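Local coordinates for histidine kinase (Methanosarcina mazei, PDB 3LI9), which is probably a membrane-bound sensor kinase that passes phosphate from ATP to a histidine, represented here by its extracellular double PDC (Cache) sensor domain, at residues 183-194 with 261-272. Numbering follows the deposited sequence.
Sequences IRTFDTGYAFMV and FSFVLVVPKEEM
Val266 lays its CB over one face of the Tyr190 ring, 3.9 Å from the centroid, and Val264 meets the Phe192 ring in the same manner. Both rings stand on the same side of the sheet; Tyr190 CE1 and Val194 CG1 lie in plane at the edge of the Phe192 ring, and Thr188 O lies in plane at the edge of the Tyr190 ring. In each aromatic residue CG sits between the backbone N and carbonyl carbon (chi1 60° in Tyr190, 57° in Phe192), which swings the ring across to the neighbouring strand; CG2 of Val266 also reaches CE2 of Phe192. On the other side of the sheet, facing helix 13-48, the Phe263 ring receives Ile183 CD1 and the selenium of selenomethionine Met193 at its edge, while its CZ lies 3.4 Å from Ala191 CB. Strands 190-194 and 261-268 run antiparallel, joined by six backbone hydrogen bonds, the straightest from Val266 N to Tyr190 O (177°). They are the edge strand, 190-194, and its neighbour in the four-stranded antiparallel sheet of one PDC (Cache) unit. Beyond Pro268, the N-cap of helix 269-272, the Glu271 carboxylate grips the turn preceding strand 190-194. Its OE1 accepts Thr188 N on the syn side at 2.9 Å and Asp187 N from above the carboxylate plane, whereas OE2 takes the Thr188 hydroxyl at 2.7 Å. With an alanine here, all three donors would probably lose this acceptor, setting the turn freer to move. Nearby, CA of selenomethionine Met272 lies over one Phe186 face, offset toward the rim, and Val267 CG1 packs against CD2 of that ring at 3.6 Å.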
loop_
_atom_site.group_PDB
_atom_site.type_symbol
_atom_site.label_atom_id
_atom_site.label_comp_id
_atom_site.label_asym_id
_atom_site.label_seq_id
_atom_site.Cartn_x
_atom_site.Cartn_y
_atom_site.Cartn_z
ATOM N N ILE A 183 -7.495 -18.088 -6.013
ATOM C CA ILE A 183 -8.328 -18.651 -4.928
ATOM C C ILE A 183 -9.658 -19.074 -5.484
ATOM O O ILE A 183 -10.318 -18.326 -6.238
ATOM C CB ILE A 183 -8.496 -17.621 -3.800
ATOM C CG1 ILE A 183 -7.139 -17.397 -3.127
ATOM C CG2 ILE A 183 -9.557 -18.109 -2.736
ATOM C CD1 ILE A 183 -7.106 -16.124 -2.244
ATOM N N ARG A 184 -10.010 -20.332 -5.189
ATOM C CA ARG A 184 -11.305 -20.840 -5.650
ATOM C C ARG A 184 -12.030 -21.452 -4.485
ATOM O O ARG A 184 -11.427 -22.136 -3.650
ATOM C CB ARG A 184 -11.100 -21.864 -6.750
ATOM C CG ARG A 184 -10.560 -21.236 -8.011
ATOM C CD ARG A 184 -11.414 -19.996 -8.563
ATOM N NE ARG A 184 -10.760 -19.688 -9.820
ATOM C CZ ARG A 184 -10.233 -18.524 -10.192
ATOM N NH1 ARG A 184 -9.622 -18.498 -11.373
ATOM N NH2 ARG A 184 -10.384 -17.404 -9.482
ATOM N N THR A 185 -13.324 -21.218 -4.385
ATOM C CA THR A 185 -14.046 -21.824 -3.284
ATOM C C THR A 185 -15.382 -22.385 -3.828
ATOM O O THR A 185 -15.993 -21.785 -4.686
ATOM C CB THR A 185 -14.277 -20.745 -2.163
ATOM O OG1 THR A 185 -14.829 -21.333 -0.976
ATOM C CG2 THR A 185 -15.206 -19.659 -2.679
ATOM N N PHE A 186 -15.857 -23.497 -3.282
ATOM C CA PHE A 186 -16.997 -24.170 -3.912
ATOM C C PHE A 186 -16.775 -24.441 -5.417
ATOM O O PHE A 186 -15.712 -24.879 -5.818
ATOM C CB PHE A 186 -18.301 -23.407 -3.585
ATOM C CG PHE A 186 -18.522 -23.259 -2.114
ATOM C CD1 PHE A 186 -19.004 -24.317 -1.363
ATOM C CD2 PHE A 186 -18.186 -22.092 -1.458
ATOM C CE1 PHE A 186 -19.197 -24.183 0.005
ATOM C CE2 PHE A 186 -18.357 -21.974 -0.085
ATOM C CZ PHE A 186 -18.844 -23.010 0.643
ATOM N N ASP A 187 -17.760 -24.196 -6.264
ATOM C CA ASP A 187 -17.586 -24.465 -7.666
ATOM C C ASP A 187 -17.087 -23.286 -8.481
ATOM O O ASP A 187 -16.241 -23.451 -9.335
ATOM C CB ASP A 187 -18.906 -24.955 -8.284
ATOM C CG ASP A 187 -19.418 -26.230 -7.622
ATOM O OD1 ASP A 187 -18.590 -27.113 -7.298
ATOM O OD2 ASP A 187 -20.654 -26.357 -7.411
ATOM N N THR A 188 -17.662 -22.110 -8.264
ATOM C CA THR A 188 -17.288 -20.952 -9.060
ATOM C C THR A 188 -16.967 -19.747 -8.144
ATOM O O THR A 188 -16.951 -18.620 -8.607
ATOM C CB THR A 188 -18.415 -20.523 -10.009
ATOM O OG1 THR A 188 -19.587 -20.229 -9.249
ATOM C CG2 THR A 188 -18.752 -21.628 -11.099
ATOM N N GLY A 189 -16.793 -20.000 -6.858
ATOM C CA GLY A 189 -16.485 -18.904 -5.917
ATOM C C GLY A 189 -15.077 -18.389 -6.186
ATOM O O GLY A 189 -14.205 -19.140 -6.626
ATOM N N TYR A 190 -14.838 -17.117 -5.894
ATOM C CA TYR A 190 -13.490 -16.556 -6.184
ATOM C C TYR A 190 -13.263 -15.441 -5.173
ATOM O O TYR A 190 -14.052 -15.258 -4.240
ATOM C CB TYR A 190 -13.455 -15.999 -7.602
ATOM C CG TYR A 190 -14.462 -14.876 -7.888
ATOM C CD1 TYR A 190 -14.103 -13.521 -7.812
ATOM C CD2 TYR A 190 -15.816 -15.168 -8.296
ATOM C CE1 TYR A 190 -15.005 -12.499 -8.095
ATOM C CE2 TYR A 190 -16.730 -14.126 -8.564
ATOM C CZ TYR A 190 -16.309 -12.818 -8.470
ATOM O OH TYR A 190 -17.183 -11.806 -8.735
ATOM N N ALA A 191 -12.143 -14.711 -5.328
ATOM C CA ALA A 191 -11.768 -13.773 -4.266
ATOM C C ALA A 191 -11.077 -12.623 -4.960
ATOM O O ALA A 191 -10.527 -12.784 -6.075
ATOM C CB ALA A 191 -10.718 -14.447 -3.363
ATOM N N PHE A 192 -11.086 -11.467 -4.317
ATOM C CA PHE A 192 -10.227 -10.335 -4.799
ATOM C C PHE A 192 -9.920 -9.405 -3.604
ATOM O O PHE A 192 -10.535 -9.509 -2.568
ATOM C CB PHE A 192 -10.919 -9.524 -5.938
ATOM C CG PHE A 192 -12.248 -8.962 -5.566
ATOM C CD1 PHE A 192 -12.369 -7.722 -4.904
ATOM C CD2 PHE A 192 -13.384 -9.640 -5.926
ATOM C CE1 PHE A 192 -13.690 -7.186 -4.563
ATOM C CE2 PHE A 192 -14.658 -9.106 -5.606
ATOM C CZ PHE A 192 -14.803 -7.922 -4.940
HETATM N N MSE A 193 -8.932 -8.534 -3.735
HETATM C CA MSE A 193 -8.614 -7.610 -2.654
HETATM C C MSE A 193 -8.948 -6.215 -3.117
HETATM O O MSE A 193 -8.839 -5.915 -4.316
HETATM C CB MSE A 193 -7.099 -7.654 -2.303
HETATM C CG MSE A 193 -6.781 -8.855 -1.595
HETATM SE SE MSE A 193 -6.563 -8.309 0.345
HETATM C CE MSE A 193 -4.875 -7.776 -0.164
ATOM N N VAL A 194 -9.345 -5.352 -2.180
ATOM C CA VAL A 194 -9.548 -3.930 -2.477
ATOM C C VAL A 194 -8.791 -3.047 -1.503
ATOM O O VAL A 194 -8.462 -3.495 -0.380
ATOM C CB VAL A 194 -11.061 -3.495 -2.514
ATOM C CG1 VAL A 194 -11.831 -4.338 -3.614
ATOM C CG2 VAL A 194 -11.725 -3.710 -1.156
ATOM N N PHE A 261 -7.358 -2.178 4.247
ATOM C CA PHE A 261 -7.733 -2.732 2.966
ATOM C C PHE A 261 -8.746 -3.843 3.257
ATOM O O PHE A 261 -9.125 -4.036 4.417
ATOM C CB PHE A 261 -6.482 -3.329 2.278
ATOM C CG PHE A 261 -5.582 -2.249 1.645
ATOM C CD1 PHE A 261 -5.642 -0.928 2.103
ATOM C CD2 PHE A 261 -4.611 -2.590 0.735
ATOM C CE1 PHE A 261 -4.800 0.131 1.560
ATOM C CE2 PHE A 261 -3.715 -1.573 0.182
ATOM C CZ PHE A 261 -3.837 -0.229 0.588
ATOM N N SER A 262 -9.246 -4.575 2.246
ATOM C CA SER A 262 -10.191 -5.606 2.553
ATOM C C SER A 262 -9.986 -6.813 1.653
ATOM O O SER A 262 -9.752 -6.579 0.440
ATOM C CB SER A 262 -11.675 -5.075 2.418
ATOM O OG SER A 262 -12.599 -6.061 2.924
ATOM N N PHE A 263 -10.156 -8.028 2.191
ATOM C CA PHE A 263 -10.133 -9.208 1.363
ATOM C C PHE A 263 -11.603 -9.640 1.172
ATOM O O PHE A 263 -12.351 -9.713 2.152
ATOM C CB PHE A 263 -9.322 -10.361 2.073
ATOM C CG PHE A 263 -9.335 -11.641 1.256
ATOM C CD1 PHE A 263 -8.370 -11.864 0.287
ATOM C CD2 PHE A 263 -10.350 -12.581 1.458
ATOM C CE1 PHE A 263 -8.402 -13.065 -0.474
ATOM C CE2 PHE A 263 -10.371 -13.796 0.691
ATOM C CZ PHE A 263 -9.384 -14.005 -0.245
ATOM N N VAL A 264 -11.985 -9.894 -0.086
ATOM C CA VAL A 264 -13.394 -10.184 -0.406
ATOM C C VAL A 264 -13.509 -11.561 -1.039
ATOM O O VAL A 264 -12.786 -11.920 -1.996
ATOM C CB VAL A 264 -13.972 -9.107 -1.366
ATOM C CG1 VAL A 264 -15.481 -9.352 -1.583
ATOM C CG2 VAL A 264 -13.752 -7.734 -0.826
ATOM N N LEU A 265 -14.397 -12.381 -0.502
ATOM C CA LEU A 265 -14.691 -13.656 -1.119
ATOM C C LEU A 265 -16.103 -13.563 -1.708
ATOM O O LEU A 265 -17.038 -13.061 -1.019
ATOM C CB LEU A 265 -14.790 -14.775 -0.065
ATOM C CG LEU A 265 -13.656 -15.622 0.386
ATOM C CD1 LEU A 265 -14.210 -16.681 1.388
ATOM C CD2 LEU A 265 -12.885 -16.246 -0.772
ATOM N N VAL A 266 -16.253 -14.022 -2.947
ATOM C CA VAL A 266 -17.562 -13.917 -3.611
ATOM C C VAL A 266 -18.043 -15.367 -3.830
ATOM O O VAL A 266 -17.357 -16.165 -4.454
ATOM C CB VAL A 266 -17.475 -13.184 -4.965
ATOM C CG1 VAL A 266 -18.818 -13.203 -5.708
ATOM C CG2 VAL A 266 -17.009 -11.724 -4.782
ATOM N N VAL A 267 -19.180 -15.711 -3.219
ATOM C CA VAL A 267 -19.625 -17.088 -3.183
ATOM C C VAL A 267 -21.099 -17.130 -3.644
ATOM O O VAL A 267 -21.933 -16.425 -3.068
ATOM C CB VAL A 267 -19.693 -17.594 -1.743
ATOM C CG1 VAL A 267 -20.049 -19.037 -1.755
ATOM C CG2 VAL A 267 -18.350 -17.453 -0.998
ATOM N N PRO A 268 -21.376 -17.963 -4.628
ATOM C CA PRO A 268 -22.741 -18.180 -5.105
ATOM C C PRO A 268 -23.506 -18.889 -3.985
ATOM O O PRO A 268 -23.083 -19.969 -3.531
ATOM C CB PRO A 268 -22.545 -19.116 -6.288
ATOM C CG PRO A 268 -21.133 -18.944 -6.693
ATOM C CD PRO A 268 -20.408 -18.754 -5.394
ATOM N N LYS A 269 -24.584 -18.275 -3.524
ATOM C CA LYS A 269 -25.291 -18.776 -2.372
ATOM C C LYS A 269 -25.763 -20.197 -2.566
ATOM O O LYS A 269 -25.647 -21.036 -1.654
ATOM C CB LYS A 269 -26.481 -17.886 -2.063
ATOM C CG LYS A 269 -27.299 -18.340 -0.830
ATOM C CD LYS A 269 -28.220 -17.168 -0.383
ATOM C CE LYS A 269 -28.882 -17.446 0.983
ATOM N NZ LYS A 269 -29.768 -16.282 1.458
ATOM N N GLU A 270 -26.303 -20.486 -3.737
ATOM C CA GLU A 270 -26.785 -21.844 -3.972
ATOM C C GLU A 270 -25.673 -22.918 -3.882
ATOM O O GLU A 270 -25.919 -24.071 -3.470
ATOM C CB GLU A 270 -27.557 -21.919 -5.292
ATOM C CG GLU A 270 -27.525 -23.303 -5.866
ATOM C CD GLU A 270 -27.884 -23.324 -7.344
ATOM O OE1 GLU A 270 -28.703 -22.474 -7.757
ATOM O OE2 GLU A 270 -27.358 -24.196 -8.082
ATOM N N GLU A 271 -24.440 -22.567 -4.225
ATOM C CA GLU A 271 -23.344 -23.507 -4.050
ATOM C C GLU A 271 -22.982 -23.700 -2.583
ATOM O O GLU A 271 -22.498 -24.748 -2.185
ATOM C CB GLU A 271 -22.115 -22.995 -4.789
ATOM C CG GLU A 271 -22.295 -22.984 -6.275
ATOM C CD GLU A 271 -21.093 -22.412 -7.042
ATOM O OE1 GLU A 271 -19.949 -22.413 -6.509
ATOM O OE2 GLU A 271 -21.314 -21.958 -8.184
HETATM N N MSE A 272 -23.184 -22.655 -1.792
HETATM C CA MSE A 272 -22.677 -22.594 -0.410
HETATM C C MSE A 272 -23.604 -23.444 0.439
HETATM O O MSE A 272 -23.180 -24.129 1.389
HETATM C CB MSE A 272 -22.675 -21.148 0.119
HETATM C CG MSE A 272 -21.586 -20.814 1.140
HETATM SE SE MSE A 272 -21.932 -19.253 2.269
HETATM C CE MSE A 272 -23.857 -19.417 2.697
#